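Local coordinates for protein sialidase B (Streptococcus pneumoniae serotype 4, PDB 4XJW) that hydrolyses alpha-(2->3)-, alpha-(2->6)- and alpha-(2->8)-linked terminal sialic acids from oligosaccharides, glycoproteins and glycolipids, at residues 62-67 and 74-79; 294-299 and 462-467; 335-340 and 411-416; 489-494 and 535-540. The protein carries 1 engineered substitution. All blocks are in the same frame, centred on the assembly; numbering follows the deposited sequence.

Interaction 1. Residues 62-67 and 74-79; sequences NYFSIF and IGVEIR. With PO4 (phosphate ion), chain D.
Tyr63 reaches from its strand over to Glu77 and Arg79. Its CB leaves on the face shared with Ser65 and Phe67. CG lies between the backbone N and the carbonyl carbon (chi1 67°), swinging the ring across the neighbouring strand. Tyr63 CE1 comes 3.8 Å from Arg79 CD, Tyr63 CE2 lies 3.4 Å from Glu77 OE2, and CZ nears both. At the tip, Tyr63 OH donates to Glu77 OE2 at 2.7 Å, from above the carboxylate plane. Tyr63 OH also accepts from Arg79 NH1 at 3.2 Å, in the guanidinium plane. Arg79 NH1 also gives a nearly straight bond (168°) to phosphate O2, at 2.7 Å. Arg155 also binds this ion, which probably comes from the crystallisation liquor.

The two strands form an antiparallel beta hairpin in the N-terminal domain, of the concanavalin clan. Ser65 and Glu77 are a hydrogen-bonded pair: Ser65 N to Glu77 O and Glu77 N to Ser65 O are both 3.0 Å. A water joins Ser65 OG to Glu77 OE2. Gly75 CA makes a CH-pi contact with one Phe67 face, 3.8 Å from the ring centroid. On the other face Phe64 CD1 meets Ile78 CG1, and Ile66 packs beside Val76.

Interaction 2. Residues 294-299 and 462-467; sequences EDKKSG and SSNRLI
Lys296 and Ser463 make the direct polar link between the two loops. Lys296 NZ donates to Ser463 O at 3.1 Å, and it also binds Leu460 O. Two backbone carbonyls therefore hold this ammonium group. The chain reaches them with a bend at chi3 (-63°).

Water supplies a second polar link. One molecule donates both to Asp295 OD1 and to Asn464 O, at 2.9 Å each. A second accepts from Lys296 N and lies near the same carbonyl.

The van der Waals contacts are few. Leu466 CD1 touches Asp295 CB at 4.0 Å, and the two side chains cross at about a right angle. Leu466 CD2 lies 3.8 Å from Glu294 O. Lys297 passes across the Asn464 amide, with CE 3.6 Å from OD1, and its NZ goes on to Asp482 O.

Bonds within each loop fix its shape. Asp295 OD2 accepts from Ser298 N at 2.9 Å, an Asx motif, and from Ser298 OG at 2.6 Å. Ser463 OG accepts from Arg465 N, an ST turn.

Both loops lie at strand ends in the sialidase beta-propeller. The 294-299 loop connects strands 286-294 and 301-308. The 462-467 segment leads into strand 466-472. All three strands belong to one mixed sheet, in which strand 451-459 runs parallel to 286-294 and separates it from 466-472.

Interaction 3. Residues 335-340 and 411-416; sequences LKKNGD and SLFKVT
An antiparallel strand pair joins the end of strand 330-337 to the short strand 413-414. It is part of a large antiparallel sheet. Strand 330-337 also pairs with 324-327 and 345-347; segment 411-416 begins 71 residues after 335-340 ends. Beyond the pairing, a type II beta turn runs from Lys337 to Asp340, with Gly339 inside it, and Asp340 N bonds back to Lys337 O.

Lys336 and Lys414 form the hydrogen-bonded pair. Lys336 N donates to Lys414 O, and Lys414 N donates to Lys336 O, both at 2.9 Å. Asn338 N then reaches Leu412 O, also at 2.9 Å, in the carbonyl plane but with a more bent N-H angle of 142°. The two lysine side chains leave on the same face and part ways. Lys414 NZ binds Lys409 O, while Lys336 NZ makes a weak bond to Asn341 O.

The opposite face carries Lys337 and Phe413, a non-hydrogen-bonded pair. CG of Phe413 is anti to its carbonyl carbon (chi1 -72°), which sets ring atoms CE1 and CZ against the Lys337 methylenes. Tyr364 and Tyr345 each meet this ring edge-to-face. Leu335 CD1 touches Phe413 CB at 4.0 Å, and Leu335 CD2 lies 3.8 Å from Val415 CG1. Lys337 is fully extended, and its methylenes pass along the ring's CE1 and CZ side: Lys337 CG approaches Phe413 CE1 to 3.5 Å, and Lys337 CD lies 3.8 Å from Phe413 CZ.

Interaction 4. Residues 489-494 and 535-540; sequences KKSSAS and ETWSKV
Ser491 and Glu535 lie where the backbones run side by side, with end-to-end directions only 20° apart. The 489-494 segment is a strand, while 535-540 has no regular structure. The CA atoms of Ser491 and Glu535 are 6.1 Å apart, and those of Ala493 and Trp537 are 6.0 Å apart. Side chains and water therefore bridge the gap.

At one end Lys489 and Glu535 form a salt bridge. The extended lysine brings Lys489 NZ to Glu535 OE2 at 2.7 Å, on the syn lone pair. A weak bond to OE1 accompanies it. The glutamate doubles back at chi2 (-69°) to meet the lysine.

Ser491 OG is 2.8 Å from Glu535 O. Gly534 O competes for the same proton, so its direction is not settled. Ser491 OG also lies at the edge of the Trp537 indole, near its plane, 3.5 Å from NE1. Further along, Ala493 CB packs on Trp537 CB at 3.7 Å. A water donates to Ser538 O and, weakly, to Ser494 O.

The segments carry the ends of BNR repeats 3 and 4, and the contact joins adjacent sheets of the sialidase beta-propeller. Strand 489-494 is an edge strand of its mixed sheet, beside 475-481, whose Tyr478 stacks on Trp537. The indole also touches strands 513-518 and 526-530 of the next four-stranded sheet.

Interaction 1 is the buried contact of the set. It lies in the N-terminal domain, about 57, 55 and 56 Å between centres from interactions 2, 3 and 4. The other three are partly buried. Interactions 1 and 3 both rest on antiparallel backbone pairing, but one joins neighbours in a hairpin and the other joins distant parts of the chain. Interactions 2 and 4 rely on side chains, carbonyls and water instead. Both reach the same mixed sheet, and they touch directly: Arg465 of interaction 2 forms a salt bridge with Glu535 of interaction 4. Interaction 3 is nested within the long loop closed by interaction 2.

Interaction 1. Residues 62-67 and 74-79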
loop_
_atom_site.group_PDB
_atom_site.type_symbol
_atom_site.label_atom_id
_atom_site.label_comp_id
_atom_site.label_asym_id
_atom_site.label_seq_id
_atom_site.Cartn_x
_atom_site.Cartn_y
_atom_site.Cartn_z
ATOM N N ASN A 62 -8.203 4.386 -37.551
ATOM C CA ASN A 62 -9.292 5.276 -37.222
ATOM C C ASN A 62 -10.280 4.537 -36.341
ATOM O O ASN A 62 -11.232 3.928 -36.843
ATOM C CB ASN A 62 -10.016 5.753 -38.486
ATOM C CG ASN A 62 -9.287 6.871 -39.201
ATOM O OD1 ASN A 62 -8.057 6.949 -39.183
ATOM N ND2 ASN A 62 -10.054 7.752 -39.846
ATOM N N TYR A 63 -10.055 4.573 -35.028
ATOM C CA TYR A 63 -10.954 3.897 -34.099
ATOM C C TYR A 63 -10.808 4.369 -32.669
ATOM O O TYR A 63 -9.794 4.963 -32.289
ATOM C CB TYR A 63 -10.780 2.374 -34.141
ATOM C CG TYR A 63 -9.446 1.865 -33.639
ATOM C CD1 TYR A 63 -8.375 1.711 -34.506
ATOM C CD2 TYR A 63 -9.263 1.512 -32.302
ATOM C CE1 TYR A 63 -7.170 1.238 -34.067
ATOM C CE2 TYR A 63 -8.037 1.034 -31.854
ATOM C CZ TYR A 63 -6.997 0.899 -32.746
ATOM O OH TYR A 63 -5.773 0.429 -32.326
ATOM N N PHE A 64 -11.858 4.093 -31.903
ATOM C CA PHE A 64 -11.875 4.236 -30.460
ATOM C C PHE A 64 -12.064 2.854 -29.868
ATOM O O PHE A 64 -12.850 2.049 -30.377
ATOM C CB PHE A 64 -13.034 5.121 -30.038
ATOM C CG PHE A 64 -13.331 5.069 -28.558
ATOM C CD1 PHE A 64 -12.441 5.617 -27.647
ATOM C CD2 PHE A 64 -14.498 4.481 -28.087
ATOM C CE1 PHE A 64 -12.708 5.584 -26.286
ATOM C CE2 PHE A 64 -14.774 4.438 -26.725
ATOM C CZ PHE A 64 -13.872 4.982 -25.828
ATOM N N SER A 65 -11.354 2.565 -28.790
ATOM C CA SER A 65 -11.537 1.286 -28.130
ATOM C C SER A 65 -11.387 1.436 -26.630
ATOM O O SER A 65 -10.635 2.297 -26.161
ATOM C CB SER A 65 -10.526 0.266 -28.643
ATOM O OG SER A 65 -9.228 0.548 -28.138
ATOM N N ILE A 66 -12.148 0.631 -25.891
ATOM C CA ILE A 66 -11.903 0.403 -24.473
ATOM C C ILE A 66 -11.329 -1.008 -24.371
ATOM O O ILE A 66 -11.981 -1.978 -24.765
ATOM C CB ILE A 66 -13.194 0.516 -23.643
ATOM C CG1 ILE A 66 -13.759 1.934 -23.712
ATOM C CG2 ILE A 66 -12.926 0.115 -22.195
ATOM C CD1 ILE A 66 -15.218 2.047 -23.216
ATOM N N PHE A 67 -10.105 -1.131 -23.869
ATOM C CA PHE A 67 -9.455 -2.445 -23.810
ATOM C C PHE A 67 -9.008 -2.813 -22.400
ATOM O O PHE A 67 -8.956 -1.955 -21.502
ATOM C CB PHE A 67 -8.257 -2.523 -24.770
ATOM C CG PHE A 67 -7.099 -1.636 -24.374
ATOM C CD1 PHE A 67 -6.093 -2.112 -23.538
ATOM C CD2 PHE A 67 -7.026 -0.322 -24.830
ATOM C CE1 PHE A 67 -5.039 -1.295 -23.158
ATOM C CE2 PHE A 67 -5.967 0.501 -24.467
ATOM C CZ PHE A 67 -4.971 0.011 -23.618
ATOM N N ILE A 74 -6.551 -1.536 -17.562
ATOM C CA ILE A 74 -7.634 -1.031 -18.398
ATOM C C ILE A 74 -7.107 0.168 -19.181
ATOM O O ILE A 74 -6.253 0.911 -18.690
ATOM C CB ILE A 74 -8.863 -0.612 -17.543
ATOM C CG1 ILE A 74 -10.135 -0.506 -18.393
ATOM C CG2 ILE A 74 -8.607 0.709 -16.839
ATOM C CD1 ILE A 74 -10.713 -1.850 -18.806
ATOM N N GLY A 75 -7.609 0.366 -20.399
ATOM C CA GLY A 75 -7.189 1.510 -21.178
ATOM C C GLY A 75 -8.140 1.855 -22.299
ATOM O O GLY A 75 -9.150 1.164 -22.520
ATOM N N VAL A 76 -7.830 2.960 -22.974
ATOM C CA VAL A 76 -8.539 3.353 -24.185
ATOM C C VAL A 76 -7.542 3.759 -25.262
ATOM O O VAL A 76 -6.426 4.202 -24.974
ATOM C CB VAL A 76 -9.513 4.533 -23.986
ATOM C CG1 VAL A 76 -10.642 4.158 -23.024
ATOM C CG2 VAL A 76 -8.771 5.777 -23.522
ATOM N N GLU A 77 -7.975 3.606 -26.511
ATOM C CA GLU A 77 -7.282 4.156 -27.658
ATOM C C GLU A 77 -8.246 5.111 -28.353
ATOM O O GLU A 77 -9.445 4.833 -28.442
ATOM C CB GLU A 77 -6.915 3.047 -28.625
ATOM C CG GLU A 77 -5.903 2.066 -28.128
ATOM C CD GLU A 77 -5.214 1.400 -29.287
ATOM O OE1 GLU A 77 -4.311 2.031 -29.881
ATOM O OE2 GLU A 77 -5.606 0.269 -29.628
ATOM N N ILE A 78 -7.727 6.247 -28.818
ATOM C CA ILE A 78 -8.531 7.199 -29.580
ATOM C C ILE A 78 -7.679 7.664 -30.748
ATOM O O ILE A 78 -6.692 8.381 -30.560
ATOM C CB ILE A 78 -9.009 8.390 -28.715
ATOM C CG1 ILE A 78 -9.327 7.940 -27.290
ATOM C CG2 ILE A 78 -10.236 9.036 -29.324
ATOM C CD1 ILE A 78 -8.878 8.903 -26.227
ATOM N N ARG A 79 -8.039 7.230 -31.957
ATOM C CA ARG A 79 -7.140 7.370 -33.100
ATOM C C ARG A 79 -7.850 7.875 -34.345
ATOM O O ARG A 79 -8.938 7.405 -34.682
ATOM C CB ARG A 79 -6.483 6.026 -33.417
ATOM C CG ARG A 79 -5.842 5.355 -32.212
ATOM C CD ARG A 79 -5.162 4.066 -32.593
ATOM N NE ARG A 79 -4.017 4.319 -33.458
ATOM C CZ ARG A 79 -3.269 3.377 -34.026
ATOM N NH1 ARG A 79 -3.541 2.090 -33.833
ATOM N NH2 ARG A 79 -2.247 3.731 -34.795
HETATM P P PO4 D . -1.903 -1.170 -33.979
HETATM O O1 PO4 D . -2.183 -2.512 -34.601
HETATM O O2 PO4 D . -2.276 -0.058 -34.942
HETATM O O3 PO4 D . -2.746 -1.057 -32.720
HETATM O O4 PO4 D . -0.440 -1.085 -33.627
HETATM O O HOH W 1 -7.402 -1.473 -28.679
#

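Interaction 2. Residues 294-299 and 462-467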
loop_
_atom_site.group_PDB
_atom_site.type_symbol
_atom_site.label_atom_id
_atom_site.label_comp_id
_atom_site.label_asym_id
_atom_site.label_seq_id
_atom_site.Cartn_x
_atom_site.Cartn_y
_atom_site.Cartn_z
ATOM N N GLU A 294 -1.821 -4.792 20.936
ATOM C CA GLU A 294 -2.555 -4.285 22.097
ATOM C C GLU A 294 -1.960 -4.868 23.361
ATOM O O GLU A 294 -1.653 -6.061 23.411
ATOM C CB GLU A 294 -4.048 -4.593 22.004
ATOM C CG GLU A 294 -4.862 -3.991 23.163
ATOM C CD GLU A 294 -6.359 -4.055 22.920
ATOM O OE1 GLU A 294 -6.860 -5.163 22.655
ATOM O OE2 GLU A 294 -7.024 -2.995 22.979
ATOM N N ASP A 295 -1.797 -4.023 24.378
ATOM C CA ASP A 295 -1.228 -4.441 25.655
ATOM C C ASP A 295 -2.318 -4.718 26.680
ATOM O O ASP A 295 -3.143 -3.852 26.959
ATOM C CB ASP A 295 -0.268 -3.371 26.177
ATOM C CG ASP A 295 0.234 -3.670 27.574
ATOM O OD1 ASP A 295 0.541 -4.849 27.859
ATOM O OD2 ASP A 295 0.332 -2.718 28.370
ATOM N N LYS A 296 -2.314 -5.918 27.252
ATOM C CA LYS A 296 -3.319 -6.262 28.257
ATOM C C LYS A 296 -3.102 -5.533 29.576
ATOM O O LYS A 296 -4.063 -5.131 30.238
ATOM C CB LYS A 296 -3.362 -7.773 28.482
ATOM C CG LYS A 296 -4.123 -8.525 27.410
ATOM C CD LYS A 296 -4.051 -10.029 27.637
ATOM C CE LYS A 296 -2.620 -10.525 27.539
ATOM N NZ LYS A 296 -2.536 -12.011 27.612
ATOM N N LYS A 297 -1.846 -5.340 29.958
ATOM C CA LYS A 297 -1.549 -4.699 31.237
ATOM C C LYS A 297 -2.126 -3.285 31.332
ATOM O O LYS A 297 -2.962 -3.002 32.195
ATOM C CB LYS A 297 -0.042 -4.669 31.500
ATOM C CG LYS A 297 0.316 -4.183 32.900
ATOM C CD LYS A 297 1.816 -4.161 33.120
ATOM C CE LYS A 297 2.417 -5.564 33.092
ATOM N NZ LYS A 297 3.874 -5.558 33.438
ATOM N N SER A 298 -1.674 -2.402 30.449
ATOM C CA SER A 298 -2.105 -1.007 30.463
ATOM C C SER A 298 -3.429 -0.831 29.734
ATOM O O SER A 298 -4.153 0.133 29.977
ATOM C CB SER A 298 -1.051 -0.104 29.817
ATOM O OG SER A 298 -0.872 -0.411 28.438
ATOM N N GLY A 299 -3.741 -1.756 28.829
ATOM C CA GLY A 299 -4.885 -1.596 27.939
ATOM C C GLY A 299 -4.588 -0.725 26.728
ATOM O O GLY A 299 -5.470 -0.534 25.888
ATOM N N SER A 462 -0.911 -15.962 27.735
ATOM C CA SER A 462 -0.852 -16.224 29.181
ATOM C C SER A 462 0.093 -15.322 29.962
ATOM O O SER A 462 0.409 -15.603 31.117
ATOM C CB SER A 462 -0.459 -17.670 29.450
ATOM O OG SER A 462 -1.483 -18.565 29.085
ATOM N N SER A 463 0.567 -14.253 29.336
ATOM C CA SER A 463 1.392 -13.278 30.042
ATOM C C SER A 463 1.165 -11.907 29.430
ATOM O O SER A 463 0.417 -11.775 28.459
ATOM C CB SER A 463 2.868 -13.644 29.954
ATOM O OG SER A 463 3.359 -13.391 28.652
ATOM N N ASN A 464 1.805 -10.889 29.999
ATOM C CA ASN A 464 1.697 -9.527 29.489
ATOM C C ASN A 464 2.790 -9.187 28.480
ATOM O O ASN A 464 2.983 -8.022 28.125
ATOM C CB ASN A 464 1.702 -8.519 30.644
ATOM C CG ASN A 464 0.423 -8.566 31.457
ATOM O OD1 ASN A 464 0.454 -8.600 32.697
ATOM N ND2 ASN A 464 -0.713 -8.576 30.769
ATOM N N ARG A 465 3.500 -10.208 28.016
ATOM C CA ARG A 465 4.625 -10.001 27.116
ATOM C C ARG A 465 4.186 -9.492 25.747
ATOM O O ARG A 465 3.248 -10.021 25.147
ATOM C CB ARG A 465 5.438 -11.291 26.962
ATOM C CG ARG A 465 6.538 -11.196 25.908
ATOM C CD ARG A 465 7.594 -12.251 26.109
ATOM N NE ARG A 465 8.449 -11.924 27.247
ATOM C CZ ARG A 465 9.600 -12.534 27.511
ATOM N NH1 ARG A 465 10.028 -13.503 26.720
ATOM N NH2 ARG A 465 10.323 -12.169 28.560
ATOM N N LEU A 466 4.881 -8.465 25.266
ATOM C CA LEU A 466 4.724 -7.967 23.903
ATOM C C LEU A 466 5.975 -8.233 23.081
ATOM O O LEU A 466 7.098 -8.047 23.560
ATOM C CB LEU A 466 4.484 -6.468 23.920
ATOM C CG LEU A 466 3.368 -6.038 24.858
ATOM C CD1 LEU A 466 3.359 -4.528 24.931
ATOM C CD2 LEU A 466 2.019 -6.581 24.377
ATOM N N ILE A 467 5.787 -8.666 21.839
ATOM C CA ILE A 467 6.921 -8.895 20.945
ATOM C C ILE A 467 6.691 -8.244 19.591
ATOM O O ILE A 467 5.641 -8.441 18.963
ATOM C CB ILE A 467 7.199 -10.390 20.715
ATOM C CG1 ILE A 467 7.373 -11.129 22.041
ATOM C CG2 ILE A 467 8.459 -10.572 19.821
ATOM C CD1 ILE A 467 7.781 -12.588 21.864
HETATM O O HOH W 2 3.136 -5.243 28.998
HETATM O O HOH W 3 -0.185 -7.688 27.149
#

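Interaction 3. Residues 335-340 and 411-416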
loop_
_atom_site.group_PDB
_atom_site.type_symbol
_atom_site.label_atom_id
_atom_site.label_comp_id
_atom_site.label_asym_id
_atom_site.label_seq_id
_atom_site.Cartn_x
_atom_site.Cartn_y
_atom_site.Cartn_z
ATOM N N LEU A 335 23.619 14.701 18.393
ATOM C CA LEU A 335 23.221 15.785 17.505
ATOM C C LEU A 335 24.431 16.492 16.907
ATOM O O LEU A 335 25.475 16.618 17.550
ATOM C CB LEU A 335 22.370 16.815 18.242
ATOM C CG LEU A 335 21.004 16.388 18.777
ATOM C CD1 LEU A 335 20.386 17.482 19.637
ATOM C CD2 LEU A 335 20.079 16.012 17.633
ATOM N N LYS A 336 24.267 16.958 15.675
ATOM C CA LYS A 336 25.274 17.768 15.004
ATOM C C LYS A 336 24.714 19.164 14.831
ATOM O O LYS A 336 23.585 19.341 14.360
ATOM C CB LYS A 336 25.634 17.169 13.642
ATOM C CG LYS A 336 26.355 18.138 12.705
ATOM C CD LYS A 336 26.809 17.447 11.435
ATOM C CE LYS A 336 27.866 16.410 11.748
ATOM N NZ LYS A 336 28.338 15.692 10.531
ATOM N N LYS A 337 25.490 20.168 15.225
ATOM C CA LYS A 337 25.035 21.540 15.099
ATOM C C LYS A 337 25.462 22.082 13.744
ATOM O O LYS A 337 26.511 21.703 13.226
ATOM C CB LYS A 337 25.602 22.401 16.228
ATOM C CG LYS A 337 24.876 23.721 16.395
ATOM C CD LYS A 337 25.496 24.573 17.494
ATOM C CE LYS A 337 24.736 25.882 17.667
ATOM N NZ LYS A 337 25.377 26.773 18.682
ATOM N N ASN A 338 24.653 22.959 13.161
ATOM C CA ASN A 338 24.978 23.498 11.846
ATOM C C ASN A 338 26.338 24.195 11.854
ATOM O O ASN A 338 26.623 25.000 12.741
ATOM C CB ASN A 338 23.892 24.458 11.367
ATOM C CG ASN A 338 23.987 24.743 9.877
ATOM O OD1 ASN A 338 24.639 24.013 9.128
ATOM N ND2 ASN A 338 23.328 25.804 9.443
ATOM N N GLY A 339 27.174 23.865 10.879
ATOM C CA GLY A 339 28.528 24.390 10.834
ATOM C C GLY A 339 29.580 23.377 11.252
ATOM O O GLY A 339 30.704 23.395 10.747
ATOM N N ASP A 340 29.216 22.491 12.176
ATOM C CA ASP A 340 30.112 21.427 12.626
ATOM C C ASP A 340 30.136 20.281 11.612
ATOM O O ASP A 340 29.131 20.010 10.950
ATOM C CB ASP A 340 29.655 20.882 13.987
ATOM C CG ASP A 340 29.704 21.920 15.090
ATOM O OD1 ASP A 340 29.969 23.105 14.793
ATOM O OD2 ASP A 340 29.458 21.552 16.262
ATOM N N SER A 411 17.021 21.937 10.255
ATOM C CA SER A 411 17.245 22.090 11.694
ATOM C C SER A 411 18.657 22.577 12.062
ATOM O O SER A 411 19.649 22.244 11.404
ATOM C CB SER A 411 16.939 20.788 12.441
ATOM O OG SER A 411 16.955 20.994 13.839
ATOM N N LEU A 412 18.725 23.364 13.130
ATOM C CA LEU A 412 19.999 23.817 13.691
ATOM C C LEU A 412 20.772 22.645 14.289
ATOM O O LEU A 412 22.001 22.602 14.222
ATOM C CB LEU A 412 19.749 24.872 14.765
ATOM C CG LEU A 412 20.933 25.459 15.532
ATOM C CD1 LEU A 412 21.933 26.080 14.573
ATOM C CD2 LEU A 412 20.431 26.500 16.533
ATOM N N PHE A 413 20.043 21.712 14.895
ATOM C CA PHE A 413 20.616 20.480 15.416
ATOM C C PHE A 413 20.007 19.291 14.680
ATOM O O PHE A 413 18.785 19.193 14.565
ATOM C CB PHE A 413 20.335 20.355 16.916
ATOM C CG PHE A 413 21.128 21.300 17.758
ATOM C CD1 PHE A 413 22.439 21.009 18.095
ATOM C CD2 PHE A 413 20.556 22.475 18.224
ATOM C CE1 PHE A 413 23.179 21.882 18.878
ATOM C CE2 PHE A 413 21.286 23.351 19.013
ATOM C CZ PHE A 413 22.597 23.050 19.340
ATOM N N LYS A 414 20.855 18.399 14.178
ATOM C CA LYS A 414 20.396 17.278 13.358
ATOM C C LYS A 414 20.849 15.928 13.906
ATOM O O LYS A 414 21.964 15.795 14.418
ATOM C CB LYS A 414 20.863 17.468 11.908
ATOM C CG LYS A 414 20.100 18.590 11.215
ATOM C CD LYS A 414 20.698 18.958 9.867
ATOM C CE LYS A 414 20.200 18.068 8.756
ATOM N NZ LYS A 414 20.557 18.642 7.415
ATOM N N VAL A 415 19.974 14.928 13.808
ATOM C CA VAL A 415 20.320 13.576 14.225
ATOM C C VAL A 415 21.182 12.891 13.174
ATOM O O VAL A 415 21.281 13.346 12.032
ATOM C CB VAL A 415 19.064 12.722 14.495
ATOM C CG1 VAL A 415 18.231 13.343 15.600
ATOM C CG2 VAL A 415 18.231 12.578 13.236
ATOM N N THR A 416 21.807 11.791 13.571
ATOM C CA THR A 416 22.585 10.971 12.654
ATOM C C THR A 416 21.710 10.510 11.488
ATOM O O THR A 416 20.571 10.092 11.702
ATOM C CB THR A 416 23.137 9.738 13.398
ATOM O OG1 THR A 416 23.974 10.164 14.486
ATOM C CG2 THR A 416 23.915 8.839 12.474
#

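Interaction 4. Residues 489-494 and 535-540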
loop_
_atom_site.group_PDB
_atom_site.type_symbol
_atom_site.label_atom_id
_atom_site.label_comp_id
_atom_site.label_asym_id
_atom_site.label_seq_id
_atom_site.Cartn_x
_atom_site.Cartn_y
_atom_site.Cartn_z
ATOM N N LYS A 489 14.009 -5.309 25.349
ATOM C CA LYS A 489 15.243 -6.061 25.158
ATOM C C LYS A 489 15.149 -6.779 23.826
ATOM O O LYS A 489 14.071 -6.888 23.248
ATOM C CB LYS A 489 15.460 -7.076 26.285
ATOM C CG LYS A 489 14.517 -8.274 26.223
ATOM C CD LYS A 489 14.868 -9.308 27.293
ATOM C CE LYS A 489 13.929 -10.503 27.238
ATOM N NZ LYS A 489 14.314 -11.557 28.227
ATOM N N LYS A 490 16.274 -7.274 23.334
ATOM C CA LYS A 490 16.276 -7.997 22.078
ATOM C C LYS A 490 16.441 -9.489 22.292
ATOM O O LYS A 490 17.022 -9.932 23.283
ATOM C CB LYS A 490 17.388 -7.484 21.156
ATOM C CG LYS A 490 18.777 -8.066 21.425
ATOM C CD LYS A 490 19.750 -7.733 20.286
ATOM C CE LYS A 490 21.168 -8.205 20.602
ATOM N NZ LYS A 490 21.283 -9.692 20.642
ATOM N N SER A 491 15.890 -10.259 21.367
ATOM C CA SER A 491 16.218 -11.667 21.249
ATOM C C SER A 491 16.597 -11.898 19.794
ATOM O O SER A 491 15.768 -11.756 18.893
ATOM C CB SER A 491 15.034 -12.543 21.663
ATOM O OG SER A 491 15.386 -13.910 21.590
ATOM N N SER A 492 17.864 -12.215 19.546
ATOM C CA SER A 492 18.343 -12.404 18.178
ATOM C C SER A 492 18.200 -13.854 17.726
ATOM O O SER A 492 18.421 -14.787 18.501
ATOM C CB SER A 492 19.802 -11.956 18.035
ATOM O OG SER A 492 19.969 -10.589 18.345
ATOM N N ALA A 493 17.824 -14.030 16.466
ATOM C CA ALA A 493 17.718 -15.344 15.861
ATOM C C ALA A 493 18.415 -15.319 14.507
ATOM O O ALA A 493 17.968 -14.653 13.576
ATOM C CB ALA A 493 16.267 -15.735 15.702
ATOM N N SER A 494 19.535 -16.026 14.400
ATOM C CA SER A 494 20.301 -16.034 13.154
ATOM C C SER A 494 19.497 -16.632 12.014
ATOM O O SER A 494 18.744 -17.581 12.215
ATOM C CB SER A 494 21.583 -16.841 13.346
ATOM O OG SER A 494 22.618 -16.018 13.834
ATOM N N GLU A 535 12.197 -16.033 24.143
ATOM C CA GLU A 535 13.560 -15.934 24.667
ATOM C C GLU A 535 14.575 -16.512 23.703
ATOM O O GLU A 535 15.627 -15.919 23.458
ATOM C CB GLU A 535 13.687 -16.653 26.007
ATOM C CG GLU A 535 12.907 -15.993 27.145
ATOM C CD GLU A 535 13.499 -14.655 27.538
ATOM O OE1 GLU A 535 14.727 -14.586 27.751
ATOM O OE2 GLU A 535 12.748 -13.668 27.620
ATOM N N THR A 536 14.263 -17.688 23.175
ATOM C CA THR A 536 15.170 -18.398 22.282
ATOM C C THR A 536 14.437 -18.950 21.062
ATOM O O THR A 536 13.220 -19.147 21.099
ATOM C CB THR A 536 15.923 -19.560 23.008
ATOM O OG1 THR A 536 15.001 -20.589 23.369
ATOM C CG2 THR A 536 16.654 -19.064 24.247
ATOM N N TRP A 537 15.190 -19.210 19.993
ATOM C CA TRP A 537 14.621 -19.575 18.692
ATOM C C TRP A 537 15.289 -20.767 18.033
ATOM O O TRP A 537 16.498 -20.978 18.158
ATOM C CB TRP A 537 14.659 -18.372 17.739
ATOM C CG TRP A 537 13.806 -17.282 18.283
ATOM C CD1 TRP A 537 14.187 -16.307 19.143
ATOM C CD2 TRP A 537 12.406 -17.097 18.047
ATOM N NE1 TRP A 537 13.096 -15.513 19.474
ATOM C CE2 TRP A 537 11.995 -15.975 18.792
ATOM C CE3 TRP A 537 11.459 -17.768 17.262
ATOM C CZ2 TRP A 537 10.681 -15.503 18.781
ATOM C CZ3 TRP A 537 10.143 -17.290 17.243
ATOM C CH2 TRP A 537 9.776 -16.174 18.002
ATOM N N SER A 538 14.489 -21.536 17.311
ATOM C CA SER A 538 14.969 -22.738 16.637
ATOM C C SER A 538 15.716 -22.428 15.344
ATOM O O SER A 538 15.758 -21.281 14.876
ATOM C CB SER A 538 13.786 -23.620 16.286
ATOM O OG SER A 538 13.082 -23.057 15.190
ATOM N N LYS A 539 16.299 -23.463 14.745
ATOM C CA LYS A 539 16.810 -23.330 13.397
ATOM C C LYS A 539 15.668 -23.028 12.424
ATOM O O LYS A 539 14.476 -23.137 12.767
ATOM C CB LYS A 539 17.563 -24.590 12.959
ATOM C CG LYS A 539 18.686 -25.005 13.889
ATOM C CD LYS A 539 19.651 -23.861 14.165
ATOM C CE LYS A 539 21.063 -24.394 14.322
ATOM N NZ LYS A 539 21.038 -25.700 15.041
ATOM N N VAL A 540 16.050 -22.656 11.211
ATOM C CA VAL A 540 15.116 -22.248 10.171
ATOM C C VAL A 540 14.684 -23.430 9.312
ATOM O O VAL A 540 15.511 -24.260 8.922
ATOM C CB VAL A 540 15.747 -21.168 9.286
ATOM C CG1 VAL A 540 14.875 -20.827 8.095
ATOM C CG2 VAL A 540 16.079 -19.928 10.112
HETATM O O HOH W 4 17.203 -18.874 14.973
#